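Local coordinates for hypothetical protein Atu2144 (Agrobacterium tumefaciens, PDB 2ODF), which is of unknown function but belongs to the N-formylglutamate amidohydrolase family and so probably hydrolyses the amide bond of an N-acylated amino acid or a related compound, at residues Lys14-Glu19 and Val128-Arg133; His55-Pro60 and Arg81-Val86; Phe156-His161 and Ile226-Ile231; Ile171-Asp176 and Arg195-Tyr200. All blocks are in the same frame, centred on the assembly; numbering follows the deposited sequence.

Contact 1 of 4, residues Lys14-Glu19 and Val128-Arg133; sequences KAVGVE and VPFHDR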
loop_
_atom_site.group_PDB
_atom_site.type_symbol
_atom_site.label_atom_id
_atom_site.label_comp_id
_atom_site.label_asym_id
_atom_site.label_seq_id
_atom_site.Cartn_x
_atom_site.Cartn_y
_atom_site.Cartn_z
ATOM N N LYS A 14 -6.654 9.287 -14.672
ATOM C CA LYS A 14 -6.303 8.141 -13.887
ATOM C C LYS A 14 -4.782 8.061 -13.594
ATOM O O LYS A 14 -3.964 8.607 -14.319
ATOM C CB LYS A 14 -6.858 6.913 -14.615
ATOM C CG LYS A 14 -5.980 5.697 -14.573
ATOM C CD LYS A 14 -6.443 4.697 -13.522
ATOM C CE LYS A 14 -5.358 3.883 -12.937
ATOM N NZ LYS A 14 -5.821 2.501 -12.934
ATOM N N ALA A 15 -4.421 7.422 -12.484
ATOM C CA ALA A 15 -3.017 7.267 -12.091
ATOM C C ALA A 15 -2.142 6.621 -13.174
ATOM O O ALA A 15 -1.025 7.015 -13.380
ATOM C CB ALA A 15 -2.916 6.432 -10.783
ATOM N N VAL A 16 -2.673 5.612 -13.845
ATOM C CA VAL A 16 -1.876 4.721 -14.695
ATOM C C VAL A 16 -2.240 4.919 -16.159
ATOM O O VAL A 16 -3.404 4.959 -16.496
ATOM C CB VAL A 16 -2.084 3.239 -14.345
ATOM C CG1 VAL A 16 -1.121 2.361 -15.162
ATOM C CG2 VAL A 16 -1.893 2.988 -12.822
ATOM N N GLY A 17 -1.227 5.136 -16.997
ATOM C CA GLY A 17 -1.383 5.164 -18.440
ATOM C C GLY A 17 -0.898 3.875 -19.065
ATOM O O GLY A 17 0.068 3.266 -18.588
ATOM N N VAL A 18 -1.592 3.409 -20.096
ATOM C CA VAL A 18 -1.115 2.235 -20.832
ATOM C C VAL A 18 -1.261 2.560 -22.304
ATOM O O VAL A 18 -2.314 3.029 -22.721
ATOM C CB VAL A 18 -1.872 0.938 -20.479
ATOM C CG1 VAL A 18 -1.433 -0.242 -21.403
ATOM C CG2 VAL A 18 -1.678 0.575 -18.996
ATOM N N GLU A 19 -0.191 2.355 -23.046
ATOM C CA GLU A 19 -0.173 2.568 -24.463
ATOM C C GLU A 19 0.250 1.298 -25.181
ATOM O O GLU A 19 1.004 0.532 -24.677
ATOM C CB GLU A 19 0.692 3.762 -24.821
ATOM C CG GLU A 19 0.066 5.113 -24.478
ATOM C CD GLU A 19 1.027 6.269 -24.670
ATOM O OE1 GLU A 19 2.087 6.058 -25.236
ATOM O OE2 GLU A 19 0.711 7.384 -24.274
ATOM N N VAL A 128 -0.306 1.304 -5.590
ATOM C CA VAL A 128 -0.930 -0.005 -5.764
ATOM C C VAL A 128 -1.567 -0.138 -7.164
ATOM O O VAL A 128 -1.382 -1.165 -7.806
ATOM C CB VAL A 128 -1.842 -0.423 -4.548
ATOM C CG1 VAL A 128 -2.608 -1.730 -4.862
ATOM C CG2 VAL A 128 -0.974 -0.619 -3.262
ATOM N N PRO A 129 -2.326 0.864 -7.649
ATOM C CA PRO A 129 -2.874 0.761 -9.001
ATOM C C PRO A 129 -1.809 0.560 -10.077
ATOM O O PRO A 129 -1.989 -0.299 -10.939
ATOM C CB PRO A 129 -3.646 2.104 -9.195
ATOM C CG PRO A 129 -4.020 2.484 -7.808
ATOM C CD PRO A 129 -2.844 2.071 -6.962
ATOM N N PHE A 130 -0.684 1.258 -9.969
ATOM C CA PHE A 130 0.391 1.155 -10.924
ATOM C C PHE A 130 0.942 -0.284 -10.989
ATOM O O PHE A 130 0.946 -0.904 -12.058
ATOM C CB PHE A 130 1.489 2.187 -10.622
ATOM C CG PHE A 130 2.637 2.139 -11.581
ATOM C CD1 PHE A 130 2.516 2.685 -12.857
ATOM C CD2 PHE A 130 3.835 1.532 -11.222
ATOM C CE1 PHE A 130 3.579 2.593 -13.752
ATOM C CE2 PHE A 130 4.883 1.436 -12.120
ATOM C CZ PHE A 130 4.750 1.961 -13.378
ATOM N N HIS A 131 1.365 -0.806 -9.862
ATOM C CA HIS A 131 1.898 -2.118 -9.801
ATOM C C HIS A 131 0.889 -3.203 -10.088
ATOM O O HIS A 131 1.224 -4.186 -10.641
ATOM C CB HIS A 131 2.710 -2.315 -8.548
ATOM C CG HIS A 131 3.949 -1.485 -8.518
ATOM N ND1 HIS A 131 5.023 -1.736 -9.323
ATOM C CD2 HIS A 131 4.244 -0.363 -7.838
ATOM C CE1 HIS A 131 5.936 -0.815 -9.122
ATOM N NE2 HIS A 131 5.492 0.019 -8.215
ATOM N N ASP A 132 -0.350 -2.995 -9.705
ATOM C CA ASP A 132 -1.390 -3.955 -9.965
ATOM C C ASP A 132 -1.598 -4.106 -11.493
ATOM O O ASP A 132 -1.863 -5.138 -11.968
ATOM C CB ASP A 132 -2.692 -3.570 -9.271
ATOM C CG ASP A 132 -2.760 -4.005 -7.796
ATOM O OD1 ASP A 132 -1.854 -4.637 -7.286
ATOM O OD2 ASP A 132 -3.749 -3.715 -7.184
ATOM N N ARG A 133 -1.519 -3.015 -12.203
ATOM C CA ARG A 133 -1.761 -3.050 -13.617
ATOM C C ARG A 133 -0.614 -3.758 -14.317
ATOM O O ARG A 133 -0.824 -4.511 -15.172
ATOM C CB ARG A 133 -1.901 -1.655 -14.170
ATOM C CG ARG A 133 -2.286 -1.616 -15.590
ATOM C CD ARG A 133 -3.657 -2.129 -15.796
ATOM N NE ARG A 133 -4.128 -1.768 -17.103
ATOM C CZ ARG A 133 -4.651 -0.594 -17.404
ATOM N NH1 ARG A 133 -4.787 0.318 -16.485
ATOM N NH2 ARG A 133 -5.056 -0.343 -18.623
#
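Val16 and Val18 turn their side chains onto the helix through Pro129, Phe130 and Arg133. Val16 CG2 rests on the backbone at Phe130 CA (3.5 Å) and also reaches Pro129 CB and Phe130 CB, so one methyl fills the dip between two successive residues. A compact branched side chain suits this place, with the strand and helix axes only 8.9 Å apart. Val18 CG2 lies 3.5 Å above the guanidinium plane of Arg133, over its centre. The arginine gets there because its chain bends at chi2 (67°), laying the flat group across the valine while CG keeps Val16 CG1 at 4.2 Å. At the exposed margin Lys14 NZ comes within 4.3 Å of Arg133 NH1, a pairing of like charges that solvent probably screens. Strand 16-19 is the outermost strand on its side of the main sheet and bonds to strand 77-80, where the Phe130 ring meets Val78 and Gln80. Asp132 of helix 116-143 instead bonds to Ser124 of the second subunit.

Contact 2 of 4, residues His55-Pro60 and Arg81-Val86; sequences HAAWDP and RFSRLV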
loop_
_atom_site.group_PDB
_atom_site.type_symbol
_atom_site.label_atom_id
_atom_site.label_comp_id
_atom_site.label_asym_id
_atom_site.label_seq_id
_atom_site.Cartn_x
_atom_site.Cartn_y
_atom_site.Cartn_z
ATOM N N HIS A 55 14.034 18.077 -12.788
ATOM C CA HIS A 55 14.160 16.635 -12.581
ATOM C C HIS A 55 13.733 16.131 -11.200
ATOM O O HIS A 55 13.644 14.920 -11.028
ATOM C CB HIS A 55 15.601 16.188 -12.859
ATOM C CG HIS A 55 16.579 16.693 -11.848
ATOM N ND1 HIS A 55 16.904 15.986 -10.716
ATOM C CD2 HIS A 55 17.257 17.864 -11.772
ATOM C CE1 HIS A 55 17.747 16.692 -9.985
ATOM N NE2 HIS A 55 17.981 17.834 -10.606
ATOM N N ALA A 56 13.473 17.022 -10.214
ATOM C CA ALA A 56 12.881 16.594 -8.931
ATOM C C ALA A 56 11.518 15.909 -9.146
ATOM O O ALA A 56 11.178 14.954 -8.444
ATOM C CB ALA A 56 12.695 17.792 -7.965
ATOM N N ALA A 57 10.760 16.422 -10.118
ATOM C CA ALA A 57 9.377 16.019 -10.360
ATOM C C ALA A 57 9.194 14.860 -11.321
ATOM O O ALA A 57 8.132 14.250 -11.320
ATOM C CB ALA A 57 8.566 17.202 -10.851
ATOM N N TRP A 58 10.195 14.562 -12.136
ATOM C CA TRP A 58 10.092 13.524 -13.156
ATOM C C TRP A 58 11.465 13.190 -13.736
ATOM O O TRP A 58 12.466 13.816 -13.381
ATOM C CB TRP A 58 9.130 13.978 -14.266
ATOM C CG TRP A 58 9.671 15.055 -15.159
ATOM C CD1 TRP A 58 10.479 16.095 -14.812
ATOM C CD2 TRP A 58 9.438 15.185 -16.554
ATOM N NE1 TRP A 58 10.754 16.853 -15.903
ATOM C CE2 TRP A 58 10.120 16.322 -16.987
ATOM C CE3 TRP A 58 8.700 14.443 -17.487
ATOM C CZ2 TRP A 58 10.101 16.743 -18.320
ATOM C CZ3 TRP A 58 8.672 14.861 -18.792
ATOM C CH2 TRP A 58 9.368 16.007 -19.202
ATOM N N ASP A 59 11.509 12.166 -14.582
ATOM C CA ASP A 59 12.697 11.845 -15.393
ATOM C C ASP A 59 12.456 12.476 -16.762
ATOM O O ASP A 59 11.759 11.889 -17.618
ATOM C CB ASP A 59 12.854 10.334 -15.573
ATOM C CG ASP A 59 13.327 9.625 -14.335
ATOM O OD1 ASP A 59 13.269 10.203 -13.210
ATOM O OD2 ASP A 59 13.703 8.432 -14.473
ATOM N N PRO A 60 13.033 13.667 -17.000
ATOM C CA PRO A 60 12.844 14.302 -18.309
ATOM C C PRO A 60 13.382 13.431 -19.427
ATOM O O PRO A 60 14.472 12.858 -19.299
ATOM C CB PRO A 60 13.669 15.600 -18.227
ATOM C CG PRO A 60 14.226 15.681 -16.876
ATOM C CD PRO A 60 13.933 14.425 -16.110
ATOM N N ARG A 81 1.132 8.517 -14.403
ATOM C CA ARG A 81 0.732 9.840 -14.895
ATOM C C ARG A 81 0.961 11.008 -13.916
ATOM O O ARG A 81 0.730 12.145 -14.278
ATOM C CB ARG A 81 -0.727 9.785 -15.370
ATOM C CG ARG A 81 -0.900 8.812 -16.533
ATOM C CD ARG A 81 -2.271 8.816 -17.113
ATOM N NE ARG A 81 -2.591 10.086 -17.753
ATOM C CZ ARG A 81 -3.362 11.026 -17.224
ATOM N NH1 ARG A 81 -3.920 10.853 -16.028
ATOM N NH2 ARG A 81 -3.579 12.151 -17.906
ATOM N N PHE A 82 1.423 10.720 -12.697
ATOM C CA PHE A 82 1.706 11.737 -11.692
ATOM C C PHE A 82 3.079 11.596 -11.084
ATOM O O PHE A 82 3.695 10.517 -11.141
ATOM C CB PHE A 82 0.602 11.729 -10.596
ATOM C CG PHE A 82 -0.768 11.990 -11.166
ATOM C CD1 PHE A 82 -1.239 13.278 -11.316
ATOM C CD2 PHE A 82 -1.519 10.942 -11.667
ATOM C CE1 PHE A 82 -2.454 13.506 -11.924
ATOM C CE2 PHE A 82 -2.716 11.159 -12.250
ATOM C CZ PHE A 82 -3.190 12.438 -12.382
ATOM N N SER A 83 3.548 12.711 -10.512
ATOM C CA SER A 83 4.923 12.889 -10.105
ATOM C C SER A 83 5.383 11.957 -9.007
ATOM O O SER A 83 4.635 11.682 -8.025
ATOM C CB SER A 83 5.151 14.318 -9.618
ATOM O OG SER A 83 6.475 14.494 -9.160
ATOM N N ARG A 84 6.639 11.540 -9.155
ATOM C CA ARG A 84 7.370 10.776 -8.143
ATOM C C ARG A 84 7.496 11.561 -6.819
ATOM O O ARG A 84 7.881 10.984 -5.790
ATOM C CB ARG A 84 8.781 10.435 -8.645
ATOM C CG ARG A 84 9.700 11.684 -8.870
ATOM C CD ARG A 84 11.091 11.312 -9.331
ATOM N NE ARG A 84 11.768 10.464 -8.358
ATOM C CZ ARG A 84 13.021 10.041 -8.445
ATOM N NH1 ARG A 84 13.768 10.351 -9.490
ATOM N NH2 ARG A 84 13.515 9.270 -7.492
ATOM N N LEU A 85 7.277 12.876 -6.869
ATOM C CA LEU A 85 7.272 13.679 -5.629
ATOM C C LEU A 85 6.117 13.327 -4.711
ATOM O O LEU A 85 6.268 13.425 -3.483
ATOM C CB LEU A 85 7.249 15.168 -5.918
ATOM C CG LEU A 85 8.519 15.778 -6.508
ATOM C CD1 LEU A 85 8.172 17.162 -7.002
ATOM C CD2 LEU A 85 9.619 15.815 -5.523
ATOM N N VAL A 86 4.982 12.918 -5.283
ATOM C CA VAL A 86 3.833 12.509 -4.506
ATOM C C VAL A 86 4.006 11.056 -4.027
ATOM O O VAL A 86 3.860 10.748 -2.842
ATOM C CB VAL A 86 2.504 12.701 -5.277
ATOM C CG1 VAL A 86 1.308 12.309 -4.379
ATOM C CG2 VAL A 86 2.358 14.174 -5.696
HETATM O O HOH W 1 14.091 12.268 -11.595
HETATM O O HOH W 2 7.747 11.385 -11.817
#
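Ser83 OG donates to Ala57 O at 2.7 Å and accepts from Leu85 N at 2.9 Å, the latter nearly straight (164°). This second bond makes an ST turn, and with OG anti to the backbone N (chi1 177°) one small hydroxyl serves both loops. A water links the same Ala57 O to Arg84 N. Another water accepts from Arg84 NH1 in the guanidinium plane and lies 2.7 Å from both His55 O and Asp59 OD1. The direct Asp59 OD1 to Arg84 NH1 salt bridge is long, at 3.8 Å; each side chain has a stronger partner, Asp59 OD2 in Ser155 N and Arg84 NH2 in Asp88. Around this polar centre Leu85 CD1 packs on Ala57 CA (3.7 Å), while its CG comes to 3.4 Å from Ala56 O. Alanines leave room for the leucine to come so near the backbone. Two irregular loops are thus joined largely by polar groups: Ser83 OG and one water satisfy the carbonyl of buried Ala57, and the other water probably helps to link Asp59 to Arg84.

Contact 3 of 4, residues Phe156-His161 and Ile226-Ile231; sequences FTPVYH and IRNDLI
Phe156 CG stands between the backbone N and the carbonyl carbon (chi1 63°), which swings the ring across to Arg227, whose own CG stands anti to the backbone N. Arg227 CB consequently lies over the ring face, 3.9 Å from the centroid, in a CH-pi contact, and CG touches Phe156 CE2 at 3.4 Å. A flat phenylalanine suits this site, since it can cover both the aliphatic part of the arginine and the adjoining peptide. Further along, the Arg227 chain bends at chi3, and its NE and NH2 grip Asp229 side-on, NE reaching OD1 at 2.7 Å and both oxygens using syn lone pairs. Pro158 leans on this ion pair, its CG 3.5 Å from Asp229 OD1. A water bridges Thr157 OG1 and Asn228 ND2. On the backbone, Phe156 N donates to Ile226 O (3.0 Å), and Asn228 N to Phe156 O (2.7 Å). This pattern belongs to neighbouring parallel strands, 149-156 and 220-227, at their C-terminal ends, where active sites of alpha/beta folds are commonly built.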
loop_
_atom_site.group_PDB
_atom_site.type_symbol
_atom_site.label_atom_id
_atom_site.label_comp_id
_atom_site.label_asym_id
_atom_site.label_seq_id
_atom_site.Cartn_x
_atom_site.Cartn_y
_atom_site.Cartn_z
ATOM N N PHE A 156 18.549 10.303 -15.745
ATOM C CA PHE A 156 19.274 10.807 -14.611
ATOM C C PHE A 156 19.971 12.104 -14.954
ATOM O O PHE A 156 20.294 12.392 -16.105
ATOM C CB PHE A 156 20.256 9.770 -14.022
ATOM C CG PHE A 156 21.369 9.347 -14.962
ATOM C CD1 PHE A 156 21.178 8.320 -15.872
ATOM C CD2 PHE A 156 22.624 9.952 -14.895
ATOM C CE1 PHE A 156 22.227 7.909 -16.737
ATOM C CE2 PHE A 156 23.675 9.545 -15.765
ATOM C CZ PHE A 156 23.457 8.502 -16.660
ATOM N N THR A 157 20.148 12.901 -13.920
ATOM C CA THR A 157 20.705 14.234 -14.027
ATOM C C THR A 157 22.239 14.169 -14.238
ATOM O O THR A 157 22.924 13.348 -13.640
ATOM C CB THR A 157 20.301 15.019 -12.766
ATOM O OG1 THR A 157 20.343 16.420 -13.031
ATOM C CG2 THR A 157 21.187 14.659 -11.619
ATOM N N PRO A 158 22.781 15.010 -15.137
ATOM C CA PRO A 158 24.231 14.962 -15.380
ATOM C C PRO A 158 25.131 15.365 -14.204
ATOM O O PRO A 158 26.236 14.872 -14.116
ATOM C CB PRO A 158 24.443 15.939 -16.541
ATOM C CG PRO A 158 23.115 16.247 -17.091
ATOM C CD PRO A 158 22.091 15.967 -16.026
ATOM N N VAL A 159 24.683 16.277 -13.343
ATOM C CA VAL A 159 25.465 16.657 -12.153
ATOM C C VAL A 159 24.756 16.159 -10.890
ATOM O O VAL A 159 23.577 16.469 -10.677
ATOM C CB VAL A 159 25.665 18.190 -12.060
ATOM C CG1 VAL A 159 26.327 18.567 -10.727
ATOM C CG2 VAL A 159 26.472 18.709 -13.256
ATOM N N TYR A 160 25.482 15.394 -10.078
ATOM C CA TYR A 160 24.970 14.853 -8.822
ATOM C C TYR A 160 26.015 15.071 -7.723
ATOM O O TYR A 160 27.154 14.618 -7.846
ATOM C CB TYR A 160 24.653 13.354 -8.961
ATOM C CG TYR A 160 23.826 12.778 -7.821
ATOM C CD1 TYR A 160 22.514 13.179 -7.631
ATOM C CD2 TYR A 160 24.360 11.821 -6.946
ATOM C CE1 TYR A 160 21.752 12.665 -6.608
ATOM C CE2 TYR A 160 23.603 11.297 -5.910
ATOM C CZ TYR A 160 22.297 11.726 -5.747
ATOM O OH TYR A 160 21.502 11.237 -4.726
ATOM N N HIS A 161 25.625 15.808 -6.683
ATOM C CA HIS A 161 26.491 16.077 -5.523
ATOM C C HIS A 161 27.893 16.534 -5.920
ATOM O O HIS A 161 28.888 15.960 -5.478
ATOM C CB HIS A 161 26.571 14.833 -4.624
ATOM C CG HIS A 161 25.252 14.404 -4.055
ATOM N ND1 HIS A 161 25.053 13.165 -3.483
ATOM C CD2 HIS A 161 24.065 15.054 -3.969
ATOM C CE1 HIS A 161 23.799 13.069 -3.075
ATOM N NE2 HIS A 161 23.177 14.201 -3.361
ATOM N N ILE A 226 19.322 6.715 -18.716
ATOM C CA ILE A 226 19.850 7.576 -19.765
ATOM C C ILE A 226 20.146 8.940 -19.173
ATOM O O ILE A 226 19.264 9.567 -18.573
ATOM C CB ILE A 226 18.822 7.731 -20.876
ATOM C CG1 ILE A 226 18.345 6.364 -21.371
ATOM C CG2 ILE A 226 19.359 8.600 -22.023
ATOM C CD1 ILE A 226 17.036 6.451 -22.113
ATOM N N ARG A 227 21.362 9.453 -19.350
ATOM C CA ARG A 227 21.674 10.783 -18.827
ATOM C C ARG A 227 20.798 11.816 -19.551
ATOM O O ARG A 227 20.712 11.812 -20.784
ATOM C CB ARG A 227 23.169 11.082 -18.951
ATOM C CG ARG A 227 23.666 12.139 -17.985
ATOM C CD ARG A 227 25.153 12.411 -18.181
ATOM N NE ARG A 227 25.405 12.989 -19.508
ATOM C CZ ARG A 227 26.550 12.905 -20.190
ATOM N NH1 ARG A 227 27.604 12.275 -19.705
ATOM N NH2 ARG A 227 26.625 13.470 -21.385
ATOM N N ASN A 228 20.127 12.703 -18.804
ATOM C CA ASN A 228 18.948 13.362 -19.393
ATOM C C ASN A 228 19.275 14.391 -20.480
ATOM O O ASN A 228 18.439 14.670 -21.318
ATOM C CB ASN A 228 17.948 13.903 -18.338
ATOM C CG ASN A 228 18.436 15.129 -17.608
ATOM O OD1 ASN A 228 19.048 16.011 -18.213
ATOM N ND2 ASN A 228 18.127 15.221 -16.278
ATOM N N ASP A 229 20.501 14.916 -20.476
ATOM C CA ASP A 229 20.961 15.820 -21.553
ATOM C C ASP A 229 21.002 15.176 -22.935
ATOM O O ASP A 229 20.935 15.874 -23.951
ATOM C CB ASP A 229 22.335 16.426 -21.212
ATOM C CG ASP A 229 23.411 15.385 -21.075
ATOM O OD1 ASP A 229 23.296 14.541 -20.178
ATOM O OD2 ASP A 229 24.389 15.421 -21.853
ATOM N N LEU A 230 21.060 13.850 -22.978
ATOM C CA LEU A 230 21.117 13.114 -24.225
ATOM C C LEU A 230 19.734 12.951 -24.839
ATOM O O LEU A 230 19.597 12.523 -25.977
ATOM C CB LEU A 230 21.748 11.738 -23.991
ATOM C CG LEU A 230 23.186 11.713 -23.483
ATOM C CD1 LEU A 230 23.557 10.280 -23.036
ATOM C CD2 LEU A 230 24.151 12.252 -24.540
ATOM N N ILE A 231 18.693 13.266 -24.084
ATOM C CA ILE A 231 17.338 13.074 -24.595
ATOM C C ILE A 231 16.471 14.294 -24.374
ATOM O O ILE A 231 15.292 14.186 -23.995
ATOM C CB ILE A 231 16.706 11.778 -24.013
ATOM C CG1 ILE A 231 16.733 11.805 -22.479
ATOM C CG2 ILE A 231 17.438 10.540 -24.586
ATOM C CD1 ILE A 231 16.120 10.574 -21.821
HETATM O O HOH W 3 18.498 17.830 -14.761
#

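Contact 4 of 4, residues Ile171-Asp176 and Arg195-Tyr200; sequences ILHDND and RRNDPY
Ile171 and Arg196 pair as parallel neighbours in a beta-alpha-beta unit, in which strand 169-172 leads through helix 178-186 to the edge strand 194-196. The backbone bonds come first: Ile171 N donates to Arg195 O (2.9 Å, 170°), and Asn197 N returns to Ile171 O (2.9 Å). Strand pairing stops there, where Asn197 takes a left-handed backbone conformation (phi 43°), which asparagine tolerates better than most residues. Its side chain then turns back toward His173. As modelled, Asn197 ND2 lies 3.0 Å from His173 N, one donor facing another, so the amide may be turned the other way, and the weak 3.4 Å bond from ND2 to His173 O is doubtful. Apolar packing is limited to Leu172 CD2 against Tyr200 CB, 4.4 Å apart, a place that suits a branched aliphatic side chain. Among the polar side chains, Arg196 brings NH1 to 2.9 Å from His173 NE2, its guanidinium plane nearly perpendicular to the imidazole (83°), and the same NH1 forms a salt bridge with Asp181 on the connecting helix. At the other nitrogen of the imidazole, His173 ND1 donates in the ring plane to Asp174 O, at 2.9 Å.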
loop_
_atom_site.group_PDB
_atom_site.type_symbol
_atom_site.label_atom_id
_atom_site.label_comp_id
_atom_site.label_asym_id
_atom_site.label_seq_id
_atom_site.Cartn_x
_atom_site.Cartn_y
_atom_site.Cartn_z
ATOM N N ILE A 171 23.101 0.294 -17.449
ATOM C CA ILE A 171 22.411 -0.977 -17.630
ATOM C C ILE A 171 22.268 -1.555 -16.209
ATOM O O ILE A 171 23.218 -2.063 -15.617
ATOM C CB ILE A 171 23.178 -1.940 -18.590
ATOM C CG1 ILE A 171 23.403 -1.274 -19.949
ATOM C CG2 ILE A 171 22.440 -3.312 -18.711
ATOM C CD1 ILE A 171 22.121 -0.949 -20.734
ATOM N N LEU A 172 21.069 -1.448 -15.660
ATOM C CA LEU A 172 20.838 -1.801 -14.260
ATOM C C LEU A 172 20.125 -3.146 -14.127
ATOM O O LEU A 172 19.283 -3.525 -14.955
ATOM C CB LEU A 172 20.058 -0.703 -13.555
ATOM C CG LEU A 172 20.885 0.474 -13.027
ATOM C CD1 LEU A 172 21.706 1.127 -14.118
ATOM C CD2 LEU A 172 19.951 1.467 -12.415
ATOM N N HIS A 173 20.469 -3.881 -13.082
ATOM C CA HIS A 173 19.872 -5.186 -12.874
ATOM C C HIS A 173 19.996 -5.560 -11.419
ATOM O O HIS A 173 20.799 -4.983 -10.701
ATOM C CB HIS A 173 20.537 -6.226 -13.776
ATOM C CG HIS A 173 21.982 -6.455 -13.465
ATOM N ND1 HIS A 173 22.399 -7.332 -12.487
ATOM C CD2 HIS A 173 23.107 -5.929 -14.006
ATOM C CE1 HIS A 173 23.718 -7.324 -12.423
ATOM N NE2 HIS A 173 24.172 -6.489 -13.346
ATOM N N ASP A 174 19.165 -6.511 -10.998
ATOM C CA ASP A 174 19.196 -7.081 -9.657
ATOM C C ASP A 174 19.832 -8.486 -9.763
ATOM O O ASP A 174 20.802 -8.681 -10.525
ATOM C CB ASP A 174 17.768 -7.077 -9.084
ATOM C CG ASP A 174 17.749 -7.179 -7.551
ATOM O OD1 ASP A 174 17.946 -8.294 -7.012
ATOM O OD2 ASP A 174 17.556 -6.136 -6.898
ATOM N N ASN A 175 19.279 -9.475 -9.068
ATOM C CA ASN A 175 19.906 -10.802 -8.983
ATOM C C ASN A 175 19.837 -11.637 -10.264
ATOM O O ASN A 175 20.389 -12.755 -10.322
ATOM C CB ASN A 175 19.381 -11.582 -7.750
ATOM C CG ASN A 175 17.881 -11.982 -7.832
ATOM O OD1 ASN A 175 17.300 -12.184 -8.925
ATOM N ND2 ASN A 175 17.259 -12.145 -6.643
ATOM N N ASP A 176 19.151 -11.112 -11.285
ATOM C CA ASP A 176 19.142 -11.688 -12.599
ATOM C C ASP A 176 19.866 -10.768 -13.571
ATOM O O ASP A 176 19.334 -9.705 -13.961
ATOM C CB ASP A 176 17.703 -11.914 -13.040
ATOM C CG ASP A 176 17.588 -12.415 -14.468
ATOM O OD1 ASP A 176 18.595 -12.764 -15.129
ATOM O OD2 ASP A 176 16.440 -12.461 -14.925
ATOM N N ARG A 195 27.588 1.557 -18.782
ATOM C CA ARG A 195 28.131 0.928 -17.589
ATOM C C ARG A 195 27.066 0.174 -16.806
ATOM O O ARG A 195 25.897 0.530 -16.843
ATOM C CB ARG A 195 28.736 1.984 -16.675
ATOM C CG ARG A 195 29.830 2.847 -17.306
ATOM C CD ARG A 195 31.166 2.470 -16.823
ATOM N NE ARG A 195 32.243 3.341 -17.321
ATOM C CZ ARG A 195 32.782 3.273 -18.540
ATOM N NH1 ARG A 195 32.367 2.374 -19.442
ATOM N NH2 ARG A 195 33.767 4.109 -18.858
ATOM N N ARG A 196 27.507 -0.874 -16.116
ATOM C CA ARG A 196 26.658 -1.739 -15.328
ATOM C C ARG A 196 26.379 -1.065 -13.988
ATOM O O ARG A 196 27.316 -0.617 -13.295
ATOM C CB ARG A 196 27.386 -3.050 -15.048
ATOM C CG ARG A 196 26.612 -4.062 -14.241
ATOM C CD ARG A 196 27.536 -5.177 -13.748
ATOM N NE ARG A 196 28.108 -5.883 -14.884
ATOM C CZ ARG A 196 27.491 -6.838 -15.569
ATOM N NH1 ARG A 196 26.278 -7.242 -15.227
ATOM N NH2 ARG A 196 28.095 -7.402 -16.596
ATOM N N ASN A 197 25.109 -1.032 -13.618
ATOM C CA ASN A 197 24.669 -0.499 -12.333
ATOM C C ASN A 197 25.376 0.794 -11.967
ATOM O O ASN A 197 25.950 0.925 -10.890
ATOM C CB ASN A 197 24.832 -1.550 -11.231
ATOM C CG ASN A 197 23.819 -2.659 -11.356
ATOM O OD1 ASN A 197 24.122 -3.835 -11.202
ATOM N ND2 ASN A 197 22.631 -2.295 -11.681
ATOM N N ASP A 198 25.260 1.756 -12.871
ATOM C CA ASP A 198 25.890 3.045 -12.748
ATOM C C ASP A 198 24.995 3.960 -13.561
ATOM O O ASP A 198 24.804 3.700 -14.736
ATOM C CB ASP A 198 27.278 2.941 -13.393
ATOM C CG ASP A 198 28.202 4.097 -13.063
ATOM O OD1 ASP A 198 27.763 5.162 -12.597
ATOM O OD2 ASP A 198 29.401 3.931 -13.342
ATOM N N PRO A 199 24.476 5.058 -12.964
ATOM C CA PRO A 199 24.837 5.707 -11.702
ATOM C C PRO A 199 24.227 5.130 -10.435
ATOM O O PRO A 199 24.565 5.578 -9.334
ATOM C CB PRO A 199 24.343 7.140 -11.912
ATOM C CG PRO A 199 23.131 6.960 -12.747
ATOM C CD PRO A 199 23.402 5.801 -13.651
ATOM N N TYR A 200 23.312 4.184 -10.591
ATOM C CA TYR A 200 22.707 3.541 -9.454
ATOM C C TYR A 200 22.627 2.053 -9.717
ATOM O O TYR A 200 22.666 1.620 -10.859
ATOM C CB TYR A 200 21.292 4.090 -9.210
ATOM C CG TYR A 200 21.211 5.582 -9.004
ATOM C CD1 TYR A 200 21.731 6.183 -7.853
ATOM C CD2 TYR A 200 20.576 6.395 -9.936
ATOM C CE1 TYR A 200 21.647 7.566 -7.668
ATOM C CE2 TYR A 200 20.483 7.770 -9.754
ATOM C CZ TYR A 200 21.021 8.347 -8.621
ATOM O OH TYR A 200 20.908 9.707 -8.438
#

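Contacts 1, 3 and 4 reach one mixed sheet, and contact 2 joins two loops beside it. Contacts 1 and 4 involve the two outermost strands, their centres about 25 Å apart, while contact 3 lies between strands nearer the middle. Contact 2 is nested within the loop closed by contact 1 and touches it directly: Ala15 O and Arg81 N are 2.8 Å apart, a probable hydrogen bond. It also packs against contact 3, with His55 CD2 3.6 Å from Thr157 OG1. Contact 4 is nested inside the loop closed by contact 3, and Pro199 CG meets Phe156 CG at 3.7 Å. No catalytic or metal site can be assigned from these four contacts.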